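PDB 3LY1: putative histidinol-phosphate aminotransferase, which probably acts as a pyridoxal-phosphate-dependent aminotransferase of the class-II family, perhaps moving an amino group between histidinol phosphate and a keto acid. Local coordinates for residues A[176-181]-A[192-197]; A[205-210]-A[224-229]; A[155-160]-A[186-191]. All blocks are in the same frame, centred on the assembly; numbering follows the deposited sequence. Where two conformers were deposited one is given.

Contact 1: residues A[176-181]-A[192-197]. With PLP (pyridoxal-5'-phosphate), chain E.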
loop_
_atom_site.group_PDB
_atom_site.type_symbol
_atom_site.label_atom_id
_atom_site.label_comp_id
_atom_site.label_asym_id
_atom_site.label_seq_id
_atom_site.Cartn_x
_atom_site.Cartn_y
_atom_site.Cartn_z
ATOM N N PHE A 176 -12.342 9.401 17.526
ATOM C CA PHE A 176 -12.663 10.336 16.476
ATOM C C PHE A 176 -11.615 10.154 15.398
ATOM O O PHE A 176 -10.423 10.204 15.683
ATOM C CB PHE A 176 -12.623 11.788 16.981
ATOM C CG PHE A 176 -13.734 12.136 17.892
ATOM C CD1 PHE A 176 -13.643 11.867 19.249
ATOM C CD2 PHE A 176 -14.906 12.699 17.385
ATOM C CE1 PHE A 176 -14.729 12.141 20.102
ATOM C CE2 PHE A 176 -15.980 12.984 18.224
ATOM C CZ PHE A 176 -15.914 12.687 19.567
ATOM N N ILE A 177 -12.054 9.919 14.172
ATOM C CA ILE A 177 -11.187 9.963 13.004
ATOM C C ILE A 177 -11.523 11.250 12.249
ATOM O O ILE A 177 -12.649 11.432 11.783
ATOM C CB ILE A 177 -11.410 8.763 12.065
ATOM C CG1 ILE A 177 -11.171 7.410 12.762
ATOM C CG2 ILE A 177 -10.532 8.887 10.795
ATOM C CD1 ILE A 177 -11.734 6.201 11.981
ATOM N N VAL A 178 -10.536 12.130 12.096
ATOM C CA VAL A 178 -10.720 13.398 11.437
ATOM C C VAL A 178 -9.876 13.402 10.171
ATOM O O VAL A 178 -8.651 13.260 10.236
ATOM C CB VAL A 178 -10.329 14.627 12.338
ATOM C CG1 VAL A 178 -10.728 15.936 11.678
ATOM C CG2 VAL A 178 -10.950 14.515 13.760
ATOM N N ASP A 179 -10.552 13.529 9.026
ATOM C CA ASP A 179 -9.957 13.346 7.702
ATOM C C ASP A 179 -9.795 14.709 7.067
ATOM O O ASP A 179 -10.766 15.313 6.616
ATOM C CB ASP A 179 -10.841 12.371 6.872
ATOM C CG ASP A 179 -10.265 12.032 5.499
ATOM O OD1 ASP A 179 -9.347 12.780 5.001
ATOM O OD2 ASP A 179 -10.769 11.006 4.896
ATOM N N GLU A 180 -8.553 15.201 7.052
ATOM C CA GLU A 180 -8.259 16.522 6.550
ATOM C C GLU A 180 -7.549 16.478 5.208
ATOM O O GLU A 180 -6.684 17.307 4.939
ATOM C CB GLU A 180 -7.453 17.277 7.591
ATOM C CG GLU A 180 -8.258 17.491 8.910
ATOM C CD GLU A 180 -7.543 18.350 9.978
ATOM O OE1 GLU A 180 -6.410 18.862 9.753
ATOM O OE2 GLU A 180 -8.159 18.513 11.064
ATOM N N ALA A 181 -7.943 15.521 4.356
ATOM C CA ALA A 181 -7.416 15.378 2.990
ATOM C C ALA A 181 -7.313 16.719 2.285
ATOM O O ALA A 181 -6.284 17.014 1.686
ATOM C CB ALA A 181 -8.302 14.407 2.175
ATOM N N ARG A 192 -10.123 25.026 11.565
ATOM C CA ARG A 192 -8.860 24.797 12.265
ATOM C C ARG A 192 -8.462 23.326 12.130
ATOM O O ARG A 192 -9.303 22.447 12.318
ATOM C CB ARG A 192 -9.005 25.163 13.762
ATOM C CG ARG A 192 -8.334 26.455 14.164
ATOM C CD ARG A 192 -9.042 27.263 15.246
ATOM N NE ARG A 192 -9.839 26.568 16.263
ATOM C CZ ARG A 192 -10.933 27.111 16.795
ATOM N NH1 ARG A 192 -11.339 28.297 16.366
ATOM N NH2 ARG A 192 -11.645 26.483 17.722
ATOM N N SER A 193 -7.196 23.051 11.804
ATOM C CA SER A 193 -6.699 21.657 11.881
ATOM C C SER A 193 -6.792 21.156 13.332
ATOM O O SER A 193 -6.587 21.917 14.309
ATOM C CB SER A 193 -5.271 21.483 11.356
ATOM O OG SER A 193 -4.819 20.139 11.558
ATOM N N ILE A 194 -7.148 19.884 13.474
ATOM C CA ILE A 194 -7.251 19.256 14.778
ATOM C C ILE A 194 -5.880 18.897 15.325
ATOM O O ILE A 194 -5.745 18.523 16.480
ATOM C CB ILE A 194 -8.179 18.022 14.727
ATOM C CG1 ILE A 194 -8.750 17.713 16.122
ATOM C CG2 ILE A 194 -7.506 16.780 14.077
ATOM C CD1 ILE A 194 -9.856 18.637 16.521
ATOM N N SER A 195 -4.865 18.994 14.491
ATOM C CA SER A 195 -3.508 18.610 14.859
ATOM C C SER A 195 -2.979 19.094 16.227
ATOM O O SER A 195 -2.375 18.292 16.964
ATOM C CB SER A 195 -2.524 19.014 13.749
ATOM O OG SER A 195 -1.284 18.373 13.960
ATOM N N PRO A 196 -3.195 20.386 16.579
ATOM C CA PRO A 196 -2.661 20.790 17.875
ATOM C C PRO A 196 -3.276 20.028 19.076
ATOM O O PRO A 196 -2.600 19.893 20.093
ATOM C CB PRO A 196 -2.953 22.287 17.927
ATOM C CG PRO A 196 -2.966 22.704 16.502
ATOM C CD PRO A 196 -3.658 21.549 15.812
HETATM N N MSE A 197 -4.508 19.517 18.967
HETATM C CA MSE A 197 -5.092 18.738 20.066
HETATM C C MSE A 197 -4.294 17.434 20.307
HETATM O O MSE A 197 -4.198 16.945 21.426
HETATM C CB MSE A 197 -6.579 18.449 19.810
HETATM C CG MSE A 197 -7.438 19.704 19.542
HETATM SE SE MSE A 197 -7.391 21.000 20.979
HETATM C CE MSE A 197 -6.408 22.474 20.160
HETATM N N1 PLP E . -10.254 11.085 2.293
HETATM C C2 PLP E . -11.064 11.843 1.472
HETATM C C2A PLP E . -12.050 12.792 2.106
HETATM C C3 PLP E . -10.959 11.674 0.091
HETATM O O3 PLP E . -11.769 12.406 -0.717
HETATM C C4 PLP E . -10.037 10.744 -0.437
HETATM C C4A PLP E . -9.817 10.643 -1.925
HETATM O O4A PLP E . -10.825 10.520 -2.600
HETATM C C5 PLP E . -9.233 9.977 0.414
HETATM C C6 PLP E . -9.379 10.165 1.789
HETATM C C5A PLP E . -8.240 8.956 -0.098
HETATM O O4P PLP E . -7.185 9.501 -0.911
HETATM P P PLP E . -5.733 8.838 -0.935
HETATM O O1P PLP E . -5.784 7.358 -0.714
HETATM O O2P PLP E . -5.026 9.584 0.165
HETATM O O3P PLP E . -5.242 9.232 -2.318
HETATM O O HOH W 1 -10.415 19.914 11.404
#
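Glu180 OE2 is gripped from two directions: Ile194 N donates to it at 3.0 Å in a nearly straight bond (N-H...O 166°), and a water donates to it while giving its other hydrogen to Arg192 O. The other oxygen of this buried, probably ionised carboxylate has its own donor: Ser193 OG gives to Glu180 OE1 at 2.7 Å. Both carboxylate oxygens accept these protein donors on their syn lone pairs, so the loop entering helix 195-199 faces the open end of the carboxylate with a hydroxyl and a peptide N-H side by side. Glu180 reaches them because its chain runs extended from CB to CD (chi2 -175°), long enough to bridge from the end of the strand to the helix start. Ser193 OG does a second job, accepting from Ser195 N at 3.1 Å as a capping bond; a small hydroxyl suits this place, since it can give and receive together.

The two segments belong to a beta-alpha-beta unit, strand 174-179, helix 195-199 and strand 205-210, in the large PLP-binding domain of a fold-type I aminotransferase. Beside the polar link, Val178 and Ile194 cross at about a right angle, with Ile194 CG2 4.0 Å from Val178 CB; branched aliphatic residues fill this buried layer between strand and helix.

Asp179, adjacent in the strand, points to the cofactor instead. Its OD2 accepts from PLP N1 at 2.7 Å, the aspartate-to-pyridine-nitrogen bond known from fold-type I aminotransferases, and Tyr146 OH is a second partner. Asp179 OD1 accepts from Ala181 N at 3.1 Å, an Asx turn that steadies the carboxylate, while Ala181 CB packs 3.8 Å from PLP C2.

Contact 2: residues A[205-210]-A[224-229]. With PLP (pyridoxal-5'-phosphate), chain E; EDO (1,2-ethanediol), chain H.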
loop_
_atom_site.group_PDB
_atom_site.type_symbol
_atom_site.label_atom_id
_atom_site.label_comp_id
_atom_site.label_asym_id
_atom_site.label_seq_id
_atom_site.Cartn_x
_atom_site.Cartn_y
_atom_site.Cartn_z
ATOM N N ILE A 205 -8.152 10.911 19.215
ATOM C CA ILE A 205 -8.182 11.481 17.874
ATOM C C ILE A 205 -7.170 10.808 16.956
ATOM O O ILE A 205 -5.997 10.714 17.309
ATOM C CB ILE A 205 -7.798 12.987 17.834
ATOM C CG1 ILE A 205 -8.528 13.799 18.893
ATOM C CG2 ILE A 205 -8.006 13.530 16.404
ATOM C CD1 ILE A 205 -8.073 15.294 19.003
ATOM N N ILE A 206 -7.634 10.388 15.773
ATOM C CA ILE A 206 -6.796 10.005 14.618
ATOM C C ILE A 206 -7.018 11.085 13.527
ATOM O O ILE A 206 -8.138 11.307 13.048
ATOM C CB ILE A 206 -7.181 8.547 14.100
ATOM C CG1 ILE A 206 -6.956 7.494 15.192
ATOM C CG2 ILE A 206 -6.459 8.170 12.788
ATOM C CD1 ILE A 206 -7.810 6.128 15.009
ATOM N N LEU A 207 -5.952 11.787 13.189
ATOM C CA LEU A 207 -5.922 12.696 12.061
ATOM C C LEU A 207 -5.358 11.960 10.878
ATOM O O LEU A 207 -4.282 11.347 10.957
ATOM C CB LEU A 207 -5.042 13.887 12.366
ATOM C CG LEU A 207 -4.700 14.874 11.260
ATOM C CD1 LEU A 207 -5.980 15.459 10.630
ATOM C CD2 LEU A 207 -3.820 15.960 11.835
ATOM N N LEU A 208 -6.062 12.036 9.771
ATOM C CA LEU A 208 -5.600 11.436 8.524
ATOM C C LEU A 208 -5.318 12.537 7.533
ATOM O O LEU A 208 -6.147 13.477 7.354
ATOM C CB LEU A 208 -6.644 10.500 7.966
ATOM C CG LEU A 208 -6.988 9.265 8.795
ATOM C CD1 LEU A 208 -8.092 8.556 8.125
ATOM C CD2 LEU A 208 -5.741 8.330 9.073
ATOM N N LYS A 209 -4.157 12.399 6.893
ATOM C CA LYS A 209 -3.728 13.325 5.864
ATOM C C LYS A 209 -3.119 12.571 4.690
ATOM O O LYS A 209 -2.811 11.376 4.779
ATOM C CB LYS A 209 -2.779 14.402 6.440
ATOM C CG LYS A 209 -3.553 15.511 7.236
ATOM C CD LYS A 209 -2.680 16.663 7.727
ATOM C CE LYS A 209 -2.201 17.534 6.552
ATOM N NZ LYS A 209 -3.290 18.415 5.987
ATOM N N THR A 210 -3.009 13.258 3.557
ATOM C CA THR A 210 -2.576 12.638 2.303
ATOM C C THR A 210 -1.747 13.637 1.502
ATOM O O THR A 210 -1.925 14.820 1.671
ATOM C CB THR A 210 -3.767 12.163 1.461
ATOM O OG1 THR A 210 -3.287 11.461 0.298
ATOM C CG2 THR A 210 -4.658 13.330 1.063
ATOM N N TYR A 224 -0.657 9.532 5.613
ATOM C CA TYR A 224 -0.225 9.249 6.972
ATOM C C TYR A 224 -1.346 9.510 7.988
ATOM O O TYR A 224 -2.361 10.174 7.672
ATOM C CB TYR A 224 1.059 10.014 7.348
ATOM C CG TYR A 224 0.959 11.516 7.314
ATOM C CD1 TYR A 224 1.032 12.211 6.121
ATOM C CD2 TYR A 224 0.794 12.250 8.485
ATOM C CE1 TYR A 224 0.966 13.592 6.082
ATOM C CE2 TYR A 224 0.690 13.638 8.452
ATOM C CZ TYR A 224 0.798 14.309 7.258
ATOM O OH TYR A 224 0.705 15.682 7.249
ATOM N N ALA A 225 -1.179 8.903 9.162
ATOM C CA ALA A 225 -1.993 9.187 10.350
ATOM C C ALA A 225 -1.130 9.900 11.413
ATOM O O ALA A 225 0.092 9.654 11.540
ATOM C CB ALA A 225 -2.630 7.923 10.904
ATOM N N VAL A 226 -1.767 10.789 12.161
ATOM C CA VAL A 226 -1.189 11.424 13.341
ATOM C C VAL A 226 -2.065 11.088 14.546
ATOM O O VAL A 226 -3.310 11.209 14.489
ATOM C CB VAL A 226 -1.043 12.939 13.163
ATOM C CG1 VAL A 226 -0.147 13.518 14.295
ATOM C CG2 VAL A 226 -0.522 13.292 11.736
ATOM N N ALA A 227 -1.461 10.564 15.616
ATOM C CA ALA A 227 -2.236 10.234 16.808
ATOM C C ALA A 227 -1.309 10.034 18.000
ATOM O O ALA A 227 -0.090 10.048 17.851
ATOM C CB ALA A 227 -3.073 8.981 16.560
ATOM N N HIS A 228 -1.882 9.794 19.180
ATOM C CA HIS A 228 -1.062 9.442 20.341
ATOM C C HIS A 228 -0.298 8.159 19.971
ATOM O O HIS A 228 -0.808 7.349 19.207
ATOM C CB HIS A 228 -1.958 9.217 21.565
ATOM C CG HIS A 228 -1.207 9.016 22.853
ATOM N ND1 HIS A 228 -0.931 7.765 23.372
ATOM C CD2 HIS A 228 -0.745 9.911 23.757
ATOM C CE1 HIS A 228 -0.287 7.904 24.520
ATOM N NE2 HIS A 228 -0.153 9.198 24.773
ATOM N N PRO A 229 0.917 7.961 20.507
ATOM C CA PRO A 229 1.613 6.732 20.136
ATOM C C PRO A 229 0.892 5.425 20.412
ATOM O O PRO A 229 1.093 4.504 19.655
ATOM C CB PRO A 229 2.893 6.800 20.950
ATOM C CG PRO A 229 3.171 8.220 21.031
ATOM C CD PRO A 229 1.803 8.867 21.268
HETATM N N1 PLP E . -10.254 11.085 2.293
HETATM C C2 PLP E . -11.064 11.843 1.472
HETATM C C2A PLP E . -12.050 12.792 2.106
HETATM C C3 PLP E . -10.959 11.674 0.091
HETATM O O3 PLP E . -11.769 12.406 -0.717
HETATM C C4 PLP E . -10.037 10.744 -0.437
HETATM C C4A PLP E . -9.817 10.643 -1.925
HETATM O O4A PLP E . -10.825 10.520 -2.600
HETATM C C5 PLP E . -9.233 9.977 0.414
HETATM C C6 PLP E . -9.379 10.165 1.789
HETATM C C5A PLP E . -8.240 8.956 -0.098
HETATM O O4P PLP E . -7.185 9.501 -0.911
HETATM P P PLP E . -5.733 8.838 -0.935
HETATM O O1P PLP E . -5.784 7.358 -0.714
HETATM O O2P PLP E . -5.026 9.584 0.165
HETATM O O3P PLP E . -5.242 9.232 -2.318
HETATM C C1 EDO H . 1.618 16.739 4.326
HETATM O O1 EDO H . 0.333 17.078 4.835
HETATM C C2 EDO H . 2.654 17.592 5.039
HETATM O O2 EDO H . 2.689 18.860 4.395
HETATM O O HOH W 2 -4.770 10.254 19.684
#
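The Tyr224 ring carries Lys209 CB over one face, 4.0 Å from its centroid and 26° off the normal, a CH-pi contact displaced toward the phenol end; C1 of an ethanediol molecule, probably from the crystallisation liquor, lies at the edge in the ring plane. Tyr224 CG sits between its own N and carbonyl carbon (chi1 61°), a torsion that folds the ring over the neighbouring strand and brings it alongside the lysine, pointing the same way. CB alone of the lysine chain covers the face, while CD and CE run on past the phenol oxygen, CE 3.5 Å from Tyr224 OH, and bends at chi3 and chi4 carry NZ to a salt bridge with Glu184. The phenol oxygen is hydrogen-bonded to His64, which ties down its polar end, and also to ethanediol O1 at 2.8 Å.

Strands 205-210 and 224-226 are antiparallel neighbours in the mixed seven-stranded sheet of the PLP-binding domain, where 223-226 is the strand that reverses the otherwise parallel run, as is usual in fold-type I enzymes. Leu207 with Val226 and Lys209 with Tyr224 are hydrogen-bonded pairs; Val226 N reaches Leu207 O at 2.8 Å, and Lys209 N meets Tyr224 O at 3.0 Å, almost straight (N-H...O 177°). Between them, Leu208 and Ala225 form a non-hydrogen-bonded pair on the other face, where Leu208 CD2 closes to 3.6 Å on Ala225 CB. Met235 of helix 229-235 also packs on Ala225, a place where a small side chain suits the close approach.

Beyond Ala227, a water joins the two segments, donating to Ile205 O and accepting from His228 N. At the opposite end of strand 205-210, Thr210 OG1 donates to phosphate oxygen O2P of PLP at 2.6 Å.

Contact 3: residues A[155-160]-A[186-191]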
loop_
_atom_site.group_PDB
_atom_site.type_symbol
_atom_site.label_atom_id
_atom_site.label_comp_id
_atom_site.label_asym_id
_atom_site.label_seq_id
_atom_site.Cartn_x
_atom_site.Cartn_y
_atom_site.Cartn_z
ATOM N N GLY A 155 -17.946 19.817 0.041
ATOM C CA GLY A 155 -16.863 20.820 0.049
ATOM C C GLY A 155 -16.801 21.760 1.253
ATOM O O GLY A 155 -15.905 22.588 1.351
ATOM N N THR A 156 -17.747 21.624 2.181
ATOM C CA THR A 156 -17.869 22.565 3.282
ATOM C C THR A 156 -16.998 22.164 4.462
ATOM O O THR A 156 -16.617 21.009 4.614
ATOM C CB THR A 156 -19.313 22.662 3.742
ATOM O OG1 THR A 156 -19.833 21.339 4.041
ATOM C CG2 THR A 156 -20.154 23.309 2.595
ATOM N N ILE A 157 -16.712 23.144 5.305
ATOM C CA ILE A 157 -16.086 22.894 6.607
ATOM C C ILE A 157 -17.103 22.967 7.744
ATOM O O ILE A 157 -18.163 23.605 7.626
ATOM C CB ILE A 157 -14.904 23.854 6.883
ATOM C CG1 ILE A 157 -15.345 25.325 6.903
ATOM C CG2 ILE A 157 -13.765 23.595 5.869
ATOM C CD1 ILE A 157 -15.750 25.878 8.308
ATOM N N THR A 158 -16.765 22.274 8.828
ATOM C CA THR A 158 -17.448 22.371 10.101
ATOM C C THR A 158 -16.550 23.243 10.972
ATOM O O THR A 158 -15.372 22.964 11.114
ATOM C CB THR A 158 -17.601 20.992 10.721
ATOM O OG1 THR A 158 -18.347 20.160 9.822
ATOM C CG2 THR A 158 -18.347 21.067 12.092
ATOM N N PRO A 159 -17.087 24.340 11.530
ATOM C CA PRO A 159 -16.237 25.194 12.387
ATOM C C PRO A 159 -15.511 24.465 13.521
ATOM O O PRO A 159 -16.093 23.594 14.184
ATOM C CB PRO A 159 -17.227 26.205 12.952
ATOM C CG PRO A 159 -18.355 26.233 11.988
ATOM C CD PRO A 159 -18.478 24.811 11.512
ATOM N N ALA A 160 -14.262 24.844 13.781
ATOM C CA ALA A 160 -13.509 24.208 14.868
ATOM C C ALA A 160 -14.176 24.338 16.244
ATOM O O ALA A 160 -14.066 23.409 17.076
ATOM C CB ALA A 160 -12.098 24.731 14.924
ATOM N N VAL A 186 -8.326 25.352 2.280
ATOM C CA VAL A 186 -9.394 26.046 3.008
ATOM C C VAL A 186 -9.105 27.552 3.117
ATOM O O VAL A 186 -7.968 27.958 3.356
ATOM C CB VAL A 186 -9.632 25.455 4.436
ATOM C CG1 VAL A 186 -10.556 26.381 5.217
ATOM C CG2 VAL A 186 -10.240 23.985 4.384
ATOM N N ASN A 187 -10.143 28.367 2.901
ATOM C CA ASN A 187 -10.060 29.827 3.134
ATOM C C ASN A 187 -10.841 30.262 4.381
ATOM O O ASN A 187 -10.547 31.267 4.970
ATOM C CB ASN A 187 -10.567 30.576 1.891
ATOM C CG ASN A 187 -9.543 30.554 0.755
ATOM O OD1 ASN A 187 -8.454 31.112 0.890
ATOM N ND2 ASN A 187 -9.865 29.858 -0.338
ATOM N N ASP A 188 -11.840 29.494 4.775
ATOM C CA ASP A 188 -12.719 29.875 5.889
ATOM C C ASP A 188 -11.934 29.925 7.219
ATOM O O ASP A 188 -11.381 28.914 7.638
ATOM C CB ASP A 188 -13.848 28.848 5.966
ATOM C CG ASP A 188 -15.017 29.289 6.825
ATOM O OD1 ASP A 188 -14.787 29.963 7.841
ATOM O OD2 ASP A 188 -16.174 28.909 6.482
ATOM N N PRO A 189 -11.915 31.085 7.908
ATOM C CA PRO A 189 -11.177 31.169 9.175
ATOM C C PRO A 189 -11.830 30.463 10.377
ATOM O O PRO A 189 -11.178 30.383 11.409
ATOM C CB PRO A 189 -11.112 32.681 9.437
ATOM C CG PRO A 189 -12.354 33.191 8.813
ATOM C CD PRO A 189 -12.489 32.400 7.540
ATOM N N ARG A 190 -13.066 29.949 10.245
ATOM C CA ARG A 190 -13.674 29.124 11.295
ATOM C C ARG A 190 -13.064 27.707 11.288
ATOM O O ARG A 190 -13.246 26.929 12.249
ATOM C CB ARG A 190 -15.190 29.014 11.095
ATOM C CG ARG A 190 -15.921 30.395 11.191
ATOM C CD ARG A 190 -17.359 30.325 10.750
ATOM N NE ARG A 190 -17.474 29.964 9.345
ATOM C CZ ARG A 190 -18.614 29.852 8.675
ATOM N NH1 ARG A 190 -19.776 30.115 9.242
ATOM N NH2 ARG A 190 -18.591 29.480 7.401
ATOM N N PHE A 191 -12.381 27.361 10.195
ATOM C CA PHE A 191 -11.709 26.070 10.084
ATOM C C PHE A 191 -10.379 26.101 10.820
ATOM O O PHE A 191 -9.615 27.057 10.680
ATOM C CB PHE A 191 -11.414 25.696 8.618
ATOM C CG PHE A 191 -10.559 24.438 8.489
ATOM C CD1 PHE A 191 -11.151 23.200 8.489
ATOM C CD2 PHE A 191 -9.188 24.503 8.432
ATOM C CE1 PHE A 191 -10.381 22.043 8.401
ATOM C CE2 PHE A 191 -8.400 23.361 8.360
ATOM C CZ PHE A 191 -9.010 22.118 8.339
#
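With chi1 at 61°, Ile157 places CG1 between its backbone N and carbonyl carbon and leaves CG2 anti to the carbonyl carbon, so that its two branches meet different parts of the 186-191 loop. CG2 touches Phe191 CD1 at 3.7 Å, approaching the ring obliquely, and also packs on Val186 CG2, a methyl that itself lies over the centre of one face of that ring. The CD1 branch passes the carboxylate of Asp188, 3.6 Å from OD2. A beta-branched isoleucine suits this place because it spreads over an aromatic, a valine and the flank of a salt bridge at once.

That carboxylate is occupied by Arg190, which grips it side-on: NH2 gives to OD2 at 2.6 Å and NE to OD1 at 3.1 Å, both oxygens using syn lone pairs with the partners close to the guanidinium plane. Asp188 OD1 also accepts from Arg190 N, making an Asx turn within the type I beta turn from Asp188 to Phe191. The loop is therefore braced by its own residues, and its turn holds Arg190 CB beside Pro159 CB, 3.9 Å away.

The polar link across the contact runs from Ala160 N to Arg190 O, 2.8 Å and nearly straight (N-H...O 174°). Pro159 occupies the N-cap position of helix 160-168, whose first residue, Ala160, thus spends its N-H on the neighbouring loop. The contact joins, near the surface, the connection from strand 143-148 into helix 160-168 to the one from strand 174-179 toward helix 195-199.

How the contacts relate
Contacts 1 and 2 lie in the core and share one sheet: strands 174-179 and 205-210 are neighbours in it, and Glu180 of contact 1 packs on Leu207 of contact 2. Both reach PLP, at two different groups of the cofactor, the pyridine nitrogen in contact 1 and the phosphate in contact 2. Their chemistry differs: contact 1 rests on a buried carboxylate bonded to the residues leading into a helix, contact 2 on regular antiparallel strand pairing. Contact 3 is a surface meeting of two loops, with apolar packing around Ile157, one backbone bond between them and a salt bridge inside one loop. It adjoins contact 1 where Arg192 packs on Ala160, but does not touch contact 2.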